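Local coordinates for protein VIN1 (Oscarella pearsei, PDB 6BFI) that probably binds actin filaments and may play a role in cell-cell adhesion, as a sponge homolog of vinculin, at residues 656-661 against 673-678; 651-656 against 702-707. One frame throughout, in Å; residues are numbered along the deposited sequence.

Contact 1: 656-661 against 673-678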
ATOM      1  N   GLU A 656     -35.381  -3.772   4.345  1.00 88.33           N
ATOM      2  CA  GLU A 656     -36.199  -4.134   3.192  1.00 90.75           C
ATOM      3  C   GLU A 656     -35.605  -3.590   1.899  1.00 87.94           C
ATOM      4  O   GLU A 656     -35.669  -4.249   0.855  1.00 90.31           O
ATOM      5  CB  GLU A 656     -37.629  -3.632   3.377  1.00 96.78           C
ATOM      6  CG  GLU A 656     -38.415  -4.388   4.432  1.00104.47           C
ATOM      7  CD  GLU A 656     -39.902  -4.128   4.335  1.00110.43           C
ATOM      8  OE1 GLU A 656     -40.322  -3.443   3.378  1.00110.94           O
ATOM      9  OE2 GLU A 656     -40.651  -4.609   5.212  1.00115.33           O
ATOM     10  N   MET A 657     -35.020  -2.391   1.947  1.00 84.19           N
ATOM     11  CA  MET A 657     -34.385  -1.834   0.756  1.00 80.14           C
ATOM     12  C   MET A 657     -33.169  -2.655   0.346  1.00 70.78           C
ATOM     13  O   MET A 657     -32.993  -2.977  -0.834  1.00 68.85           O
ATOM     14  CB  MET A 657     -33.987  -0.377   0.994  1.00 81.87           C
ATOM     15  CG  MET A 657     -35.145   0.600   1.048  1.00 90.48           C
ATOM     16  SD  MET A 657     -34.586   2.307   0.874  1.00 96.12           S
ATOM     17  CE  MET A 657     -33.278   2.368   2.093  1.00 90.70           C
ATOM     18  N   LEU A 658     -32.316  -3.005   1.311  1.00 64.86           N
ATOM     19  CA  LEU A 658     -31.075  -3.703   0.999  1.00 63.20           C
ATOM     20  C   LEU A 658     -31.285  -5.172   0.667  1.00 67.92           C
ATOM     21  O   LEU A 658     -30.383  -5.799   0.102  1.00 68.21           O
ATOM     22  CB  LEU A 658     -30.088  -3.568   2.159  1.00 58.88           C
ATOM     23  CG  LEU A 658     -29.473  -2.174   2.310  1.00 59.71           C
ATOM     24  CD1 LEU A 658     -28.464  -2.144   3.448  1.00 57.78           C
ATOM     25  CD2 LEU A 658     -28.829  -1.733   1.004  1.00 56.44           C
ATOM     26  N   ARG A 659     -32.442  -5.741   1.006  1.00 70.95           N
ATOM     27  CA  ARG A 659     -32.760  -7.103   0.603  1.00 74.24           C
ATOM     28  C   ARG A 659     -33.685  -7.163  -0.604  1.00 76.61           C
ATOM     29  O   ARG A 659     -33.870  -8.245  -1.171  1.00 79.17           O
ATOM     30  CB  ARG A 659     -33.375  -7.874   1.777  1.00 78.57           C
ATOM     31  CG  ARG A 659     -32.416  -8.005   2.948  1.00 75.52           C
ATOM     32  CD  ARG A 659     -32.901  -8.979   3.997  1.00 74.81           C
ATOM     33  NE  ARG A 659     -31.913  -9.139   5.059  1.00 71.17           N
ATOM     34  CZ  ARG A 659     -30.876  -9.969   4.997  1.00 70.25           C
ATOM     35  NH1 ARG A 659     -30.690 -10.721   3.920  1.00 67.65           N
ATOM     36  NH2 ARG A 659     -30.026 -10.047   6.012  1.00 66.38           N
ATOM     37  N   ALA A 660     -34.265  -6.037  -1.006  1.00 73.87           N
ATOM     38  CA  ALA A 660     -34.997  -5.943  -2.256  1.00 74.63           C
ATOM     39  C   ALA A 660     -34.008  -5.860  -3.412  1.00 73.68           C
ATOM     40  O   ALA A 660     -32.816  -5.627  -3.208  1.00 64.75           O
ATOM     41  CB  ALA A 660     -35.917  -4.724  -2.228  1.00 70.38           C
ATOM     42  N   PRO A 661     -34.471  -6.069  -4.646  1.00 70.04           N
ATOM     43  CA  PRO A 661     -33.573  -5.926  -5.797  1.00 68.79           C
ATOM     44  C   PRO A 661     -32.930  -4.548  -5.849  1.00 78.49           C
ATOM     45  O   PRO A 661     -33.469  -3.562  -5.340  1.00 65.67           O
ATOM     46  CB  PRO A 661     -34.498  -6.160  -6.995  1.00 72.42           C
ATOM     47  CG  PRO A 661     -35.548  -7.072  -6.461  1.00 85.85           C
ATOM     48  CD  PRO A 661     -35.768  -6.655  -5.034  1.00 81.02           C
ATOM     49  N   ALA A 673     -23.239   1.088  -3.137  1.00 59.54           N
ATOM     50  CA  ALA A 673     -22.089   0.888  -2.256  1.00 58.44           C
ATOM     51  C   ALA A 673     -22.521   0.304  -0.914  1.00 57.58           C
ATOM     52  O   ALA A 673     -21.908  -0.644  -0.399  1.00 63.15           O
ATOM     53  CB  ALA A 673     -21.341   2.207  -2.059  1.00 55.55           C
ATOM     54  N   ALA A 674     -23.591   0.859  -0.338  1.00 55.40           N
ATOM     55  CA  ALA A 674     -24.135   0.316   0.902  1.00 56.38           C
ATOM     56  C   ALA A 674     -24.585  -1.130   0.737  1.00 59.24           C
ATOM     57  O   ALA A 674     -24.509  -1.914   1.688  1.00 62.56           O
ATOM     58  CB  ALA A 674     -25.294   1.185   1.394  1.00 53.64           C
ATOM     59  N   ALA A 675     -25.052  -1.502  -0.457  1.00 60.17           N
ATOM     60  CA  ALA A 675     -25.457  -2.880  -0.712  1.00 60.19           C
ATOM     61  C   ALA A 675     -24.263  -3.813  -0.832  1.00 57.29           C
ATOM     62  O   ALA A 675     -24.350  -4.971  -0.409  1.00 47.75           O
ATOM     63  CB  ALA A 675     -26.302  -2.955  -1.984  1.00 49.40           C
ATOM     64  N   SER A 676     -23.148  -3.336  -1.390  1.00 54.55           N
ATOM     65  CA  SER A 676     -21.938  -4.150  -1.402  1.00 55.44           C
ATOM     66  C   SER A 676     -21.423  -4.379   0.011  1.00 51.48           C
ATOM     67  O   SER A 676     -20.969  -5.480   0.341  1.00 48.96           O
ATOM     68  CB  SER A 676     -20.862  -3.492  -2.266  1.00 59.07           C
ATOM     69  OG  SER A 676     -20.392  -2.296  -1.670  1.00 63.90           O
ATOM     70  N   VAL A 677     -21.489  -3.355   0.864  1.00 53.56           N
ATOM     71  CA  VAL A 677     -21.055  -3.535   2.249  1.00 49.79           C
ATOM     72  C   VAL A 677     -21.992  -4.489   2.982  1.00 55.13           C
ATOM     73  O   VAL A 677     -21.549  -5.455   3.623  1.00 57.20           O
ATOM     74  CB  VAL A 677     -20.961  -2.177   2.964  1.00 47.01           C
ATOM     75  CG1 VAL A 677     -20.865  -2.377   4.457  1.00 44.43           C
ATOM     76  CG2 VAL A 677     -19.763  -1.408   2.458  1.00 43.59           C
ATOM     77  N   PHE A 678     -23.301  -4.229   2.904  1.00 57.18           N
ATOM     78  CA  PHE A 678     -24.280  -5.087   3.562  1.00 60.85           C
ATOM     79  C   PHE A 678     -24.145  -6.531   3.103  1.00 62.14           C
ATOM     80  O   PHE A 678     -24.287  -7.462   3.902  1.00 63.51           O
ATOM     81  CB  PHE A 678     -25.694  -4.569   3.294  1.00 61.59           C
ATOM     82  CG  PHE A 678     -26.778  -5.398   3.924  1.00 61.74           C
ATOM     83  CD1 PHE A 678     -27.178  -5.158   5.228  1.00 61.53           C
ATOM     84  CD2 PHE A 678     -27.399  -6.411   3.214  1.00 61.34           C
ATOM     85  CE1 PHE A 678     -28.175  -5.920   5.813  1.00 61.63           C
ATOM     86  CE2 PHE A 678     -28.394  -7.174   3.793  1.00 63.13           C
ATOM     87  CZ  PHE A 678     -28.782  -6.927   5.094  1.00 63.75           C
TER
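Leu658 lays its CB over one face of the Phe678 ring, a CH-pi contact 4.2 Å from the ring centroid and 16° off the ring normal. The pair joins the last turn of helix 649-659 to helix 669-682 in the all-helical fold of the vinculin family. Both methyls of Leu658 also pack. Leu658 CD1 reaches back to the root of the aromatic side chain, 3.7 Å from Phe678 CB. Leu658 CD2 leans on the backbone of the facing helix, 4.0 Å from Ala675 CA, where the small alanine probably lets the leucine come close. With chi1 at 180°, the Phe678 ring swings away from its backbone N and out toward helix 649-659. Ala699 of helix 690-710 also touches the Phe678 side chain. Arg659 comes to the outer end of the ring, and the guanidinium and ring planes stand 77° apart. The arginine chain is extended from CG to NE. Its NE forms a salt bridge with Glu655, and its NH2 forms one with Asp682. These two carboxylates probably help fix the turn of the guanidinium. Phe678 CZ lies over one guanidinium face, toward its rim, 3.5 Å from Arg659 NH2.

Contact 2: 651-656 against 702-707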
ATOM      1  N   MET A 651     -34.242   1.541  10.347  1.00 76.47           N
ATOM      2  CA  MET A 651     -33.357   0.441   9.983  1.00 74.66           C
ATOM      3  C   MET A 651     -34.128  -0.733   9.395  1.00 73.44           C
ATOM      4  O   MET A 651     -33.561  -1.520   8.629  1.00 69.80           O
ATOM      5  CB  MET A 651     -32.550  -0.004  11.201  1.00 74.80           C
ATOM      6  CG  MET A 651     -31.755   1.113  11.860  1.00 74.20           C
ATOM      7  SD  MET A 651     -30.502   1.836  10.783  1.00 71.38           S
ATOM      8  CE  MET A 651     -31.309   3.340  10.237  1.00 72.74           C
ATOM      9  N   GLN A 652     -35.409  -0.874   9.744  1.00 75.01           N
ATOM     10  CA  GLN A 652     -36.229  -1.924   9.143  1.00 77.42           C
ATOM     11  C   GLN A 652     -36.506  -1.621   7.676  1.00 74.38           C
ATOM     12  O   GLN A 652     -36.375  -2.500   6.812  1.00 73.83           O
ATOM     13  CB  GLN A 652     -37.537  -2.079   9.922  1.00 80.91           C
ATOM     14  CG  GLN A 652     -38.613  -2.869   9.189  1.00 88.43           C
ATOM     15  CD  GLN A 652     -38.261  -4.334   9.008  1.00 91.40           C
ATOM     16  OE1 GLN A 652     -37.417  -4.877   9.723  1.00 89.50           O
ATOM     17  NE2 GLN A 652     -38.910  -4.983   8.048  1.00 94.84           N
ATOM     18  N   GLU A 653     -36.890  -0.377   7.376  1.00 69.46           N
ATOM     19  CA  GLU A 653     -37.073   0.017   5.983  1.00 70.69           C
ATOM     20  C   GLU A 653     -35.769  -0.112   5.206  1.00 73.01           C
ATOM     21  O   GLU A 653     -35.772  -0.521   4.039  1.00 78.20           O
ATOM     22  CB  GLU A 653     -37.605   1.446   5.903  1.00 72.12           C
ATOM     23  CG  GLU A 653     -37.794   1.951   4.482  1.00 78.30           C
ATOM     24  CD  GLU A 653     -38.165   3.419   4.428  1.00 86.51           C
ATOM     25  OE1 GLU A 653     -38.496   3.988   5.490  1.00 91.83           O
ATOM     26  OE2 GLU A 653     -38.123   4.003   3.325  1.00 87.55           O
ATOM     27  N   ALA A 654     -34.642   0.225   5.841  1.00 71.26           N
ATOM     28  CA  ALA A 654     -33.354   0.043   5.179  1.00 71.24           C
ATOM     29  C   ALA A 654     -33.043  -1.431   4.946  1.00 75.11           C
ATOM     30  O   ALA A 654     -32.411  -1.776   3.941  1.00 77.20           O
ATOM     31  CB  ALA A 654     -32.247   0.704   5.997  1.00 69.73           C
ATOM     32  N   GLU A 655     -33.470  -2.309   5.857  1.00 77.96           N
ATOM     33  CA  GLU A 655     -33.315  -3.745   5.639  1.00 82.84           C
ATOM     34  C   GLU A 655     -34.117  -4.199   4.428  1.00 84.79           C
ATOM     35  O   GLU A 655     -33.609  -4.933   3.569  1.00 85.91           O
ATOM     36  CB  GLU A 655     -33.750  -4.517   6.887  1.00 89.36           C
ATOM     37  CG  GLU A 655     -32.679  -4.650   7.953  1.00 91.09           C
ATOM     38  CD  GLU A 655     -31.772  -5.843   7.724  1.00 89.76           C
ATOM     39  OE1 GLU A 655     -32.270  -6.893   7.266  1.00 87.84           O
ATOM     40  OE2 GLU A 655     -30.559  -5.730   8.000  1.00 89.25           O
ATOM     41  N   GLU A 656     -35.381  -3.772   4.345  1.00 88.33           N
ATOM     42  CA  GLU A 656     -36.199  -4.134   3.192  1.00 90.75           C
ATOM     43  C   GLU A 656     -35.605  -3.590   1.899  1.00 87.94           C
ATOM     44  O   GLU A 656     -35.669  -4.249   0.855  1.00 90.31           O
ATOM     45  CB  GLU A 656     -37.629  -3.632   3.377  1.00 96.78           C
ATOM     46  CG  GLU A 656     -38.415  -4.388   4.432  1.00104.47           C
ATOM     47  CD  GLU A 656     -39.902  -4.128   4.335  1.00110.43           C
ATOM     48  OE1 GLU A 656     -40.322  -3.443   3.378  1.00110.94           O
ATOM     49  OE2 GLU A 656     -40.651  -4.609   5.212  1.00115.33           O
ATOM     50  N   MET A 702     -26.488   4.068   5.560  1.00 50.68           N
ATOM     51  CA  MET A 702     -26.006   4.650   4.309  1.00 53.18           C
ATOM     52  C   MET A 702     -27.058   4.547   3.210  1.00 55.79           C
ATOM     53  O   MET A 702     -27.188   5.458   2.379  1.00 55.29           O
ATOM     54  CB  MET A 702     -24.704   3.974   3.880  1.00 53.03           C
ATOM     55  CG  MET A 702     -24.052   4.601   2.657  1.00 57.52           C
ATOM     56  SD  MET A 702     -23.370   6.254   2.952  1.00 61.27           S
ATOM     57  CE  MET A 702     -21.972   5.868   4.006  1.00 54.32           C
ATOM     58  N   ALA A 703     -27.819   3.446   3.189  1.00 53.01           N
ATOM     59  CA  ALA A 703     -28.935   3.340   2.254  1.00 54.75           C
ATOM     60  C   ALA A 703     -29.989   4.403   2.538  1.00 56.99           C
ATOM     61  O   ALA A 703     -30.539   5.015   1.607  1.00 60.73           O
ATOM     62  CB  ALA A 703     -29.551   1.942   2.323  1.00 57.61           C
ATOM     63  N   MET A 704     -30.283   4.643   3.820  1.00 58.40           N
ATOM     64  CA  MET A 704     -31.202   5.723   4.166  1.00 62.62           C
ATOM     65  C   MET A 704     -30.679   7.066   3.673  1.00 63.92           C
ATOM     66  O   MET A 704     -31.452   7.896   3.174  1.00 63.56           O
ATOM     67  CB  MET A 704     -31.440   5.759   5.675  1.00 69.37           C
ATOM     68  CG  MET A 704     -32.085   4.501   6.222  1.00 76.53           C
ATOM     69  SD  MET A 704     -33.523   4.005   5.255  1.00 87.12           S
ATOM     70  CE  MET A 704     -34.619   5.398   5.511  1.00 90.30           C
ATOM     71  N   MET A 705     -29.367   7.298   3.796  1.00 59.13           N
ATOM     72  CA  MET A 705     -28.789   8.530   3.267  1.00 59.80           C
ATOM     73  C   MET A 705     -29.020   8.635   1.767  1.00 58.24           C
ATOM     74  O   MET A 705     -29.413   9.693   1.264  1.00 57.97           O
ATOM     75  CB  MET A 705     -27.292   8.616   3.572  1.00 62.49           C
ATOM     76  CG  MET A 705     -26.624   9.762   2.807  1.00 66.22           C
ATOM     77  SD  MET A 705     -24.860  10.012   3.086  1.00 66.02           S
ATOM     78  CE  MET A 705     -24.852  10.393   4.829  1.00 60.06           C
ATOM     79  N   SER A 706     -28.775   7.545   1.034  1.00 58.25           N
ATOM     80  CA  SER A 706     -29.051   7.544  -0.400  1.00 64.25           C
ATOM     81  C   SER A 706     -30.481   7.987  -0.679  1.00 70.04           C
ATOM     82  O   SER A 706     -30.724   8.874  -1.512  1.00 71.45           O
ATOM     83  CB  SER A 706     -28.796   6.151  -0.978  1.00 68.40           C
ATOM     84  OG  SER A 706     -29.212   6.077  -2.332  1.00 73.84           O
ATOM     85  N   LYS A 707     -31.442   7.393   0.036  1.00 71.26           N
ATOM     86  CA  LYS A 707     -32.841   7.772  -0.144  1.00 71.54           C
ATOM     87  C   LYS A 707     -33.063   9.251   0.151  1.00 69.32           C
ATOM     88  O   LYS A 707     -33.858   9.915  -0.525  1.00 68.11           O
ATOM     89  CB  LYS A 707     -33.735   6.905   0.743  1.00 72.83           C
ATOM     90  CG  LYS A 707     -35.204   7.303   0.739  1.00 77.62           C
ATOM     91  CD  LYS A 707     -36.048   6.287   1.490  1.00 78.80           C
ATOM     92  CE  LYS A 707     -37.485   6.757   1.632  1.00 88.56           C
ATOM     93  NZ  LYS A 707     -37.585   7.981   2.476  1.00 90.15           N
TER
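Met704 sets its sulfur against Ala654, with Met704 SD 3.6 Å from Ala654 CB. The thioether chain starts with CG beside the backbone N and then bends twice, at chi2 (-48°) and chi3 (-63°). This folds it against helix 649-659. CG of Met704 rests on the same methyl, 3.8 Å from Ala654 CB. One turn earlier on the same helix as Ala654, Met651 CE comes to 4.3 Å from Met704 CG. Cutting Met704 back to an alanine would probably leave the methyl of Ala654 and the end of Met651 without their apolar partner and open a gap between the helices. The outer part of the contact is polar. Glu653 is extended and crosses Met704 at about a right angle, with Glu653 OE1 4.1 Å from Met704 CE. It also crosses Lys707 at about a right angle. Glu653 OE2 meets the aliphatic part of the lysine chain, 3.3 Å from Lys707 CE. That chain bends at its last torsion, and Lys707 NZ stays 4.1 Å from Glu653 OE2. The opposite charges are therefore near each other, but beyond salt-bridge distance. Helix 718-745 also touches Met704, through Met725. The axes of the two helical segments pass 9.4 Å apart at 86°. Such a nearly perpendicular crossing is unlike the alignment of neighbours within a helical bundle. Here the short helix 649-659 lies across helix 690-710 in the vinculin-family fold.

Both contacts use helix 649-659. Their segments overlap at Glu656, which touches neither partner segment. Contact 1 joins the end of this helix to helix 669-682, and contact 2 joins an earlier part to helix 690-710, the next helix in the chain. Their centres are about 8 Å apart, and both are mainly buried with a polar margin. Contact 1 is built on an aromatic face and aliphatic branches, contact 2 on thioethers and an alanine. At the margin, contact 1 has an arginine whose charged partners, Glu655 and Asp682, lie outside its two segments. Contact 2 has a looser glutamate and lysine pair. They meet directly where Met657 CE packs 3.6 Å from Met704 SD and Ala674 CB lies 3.8 Å from Met702 CB.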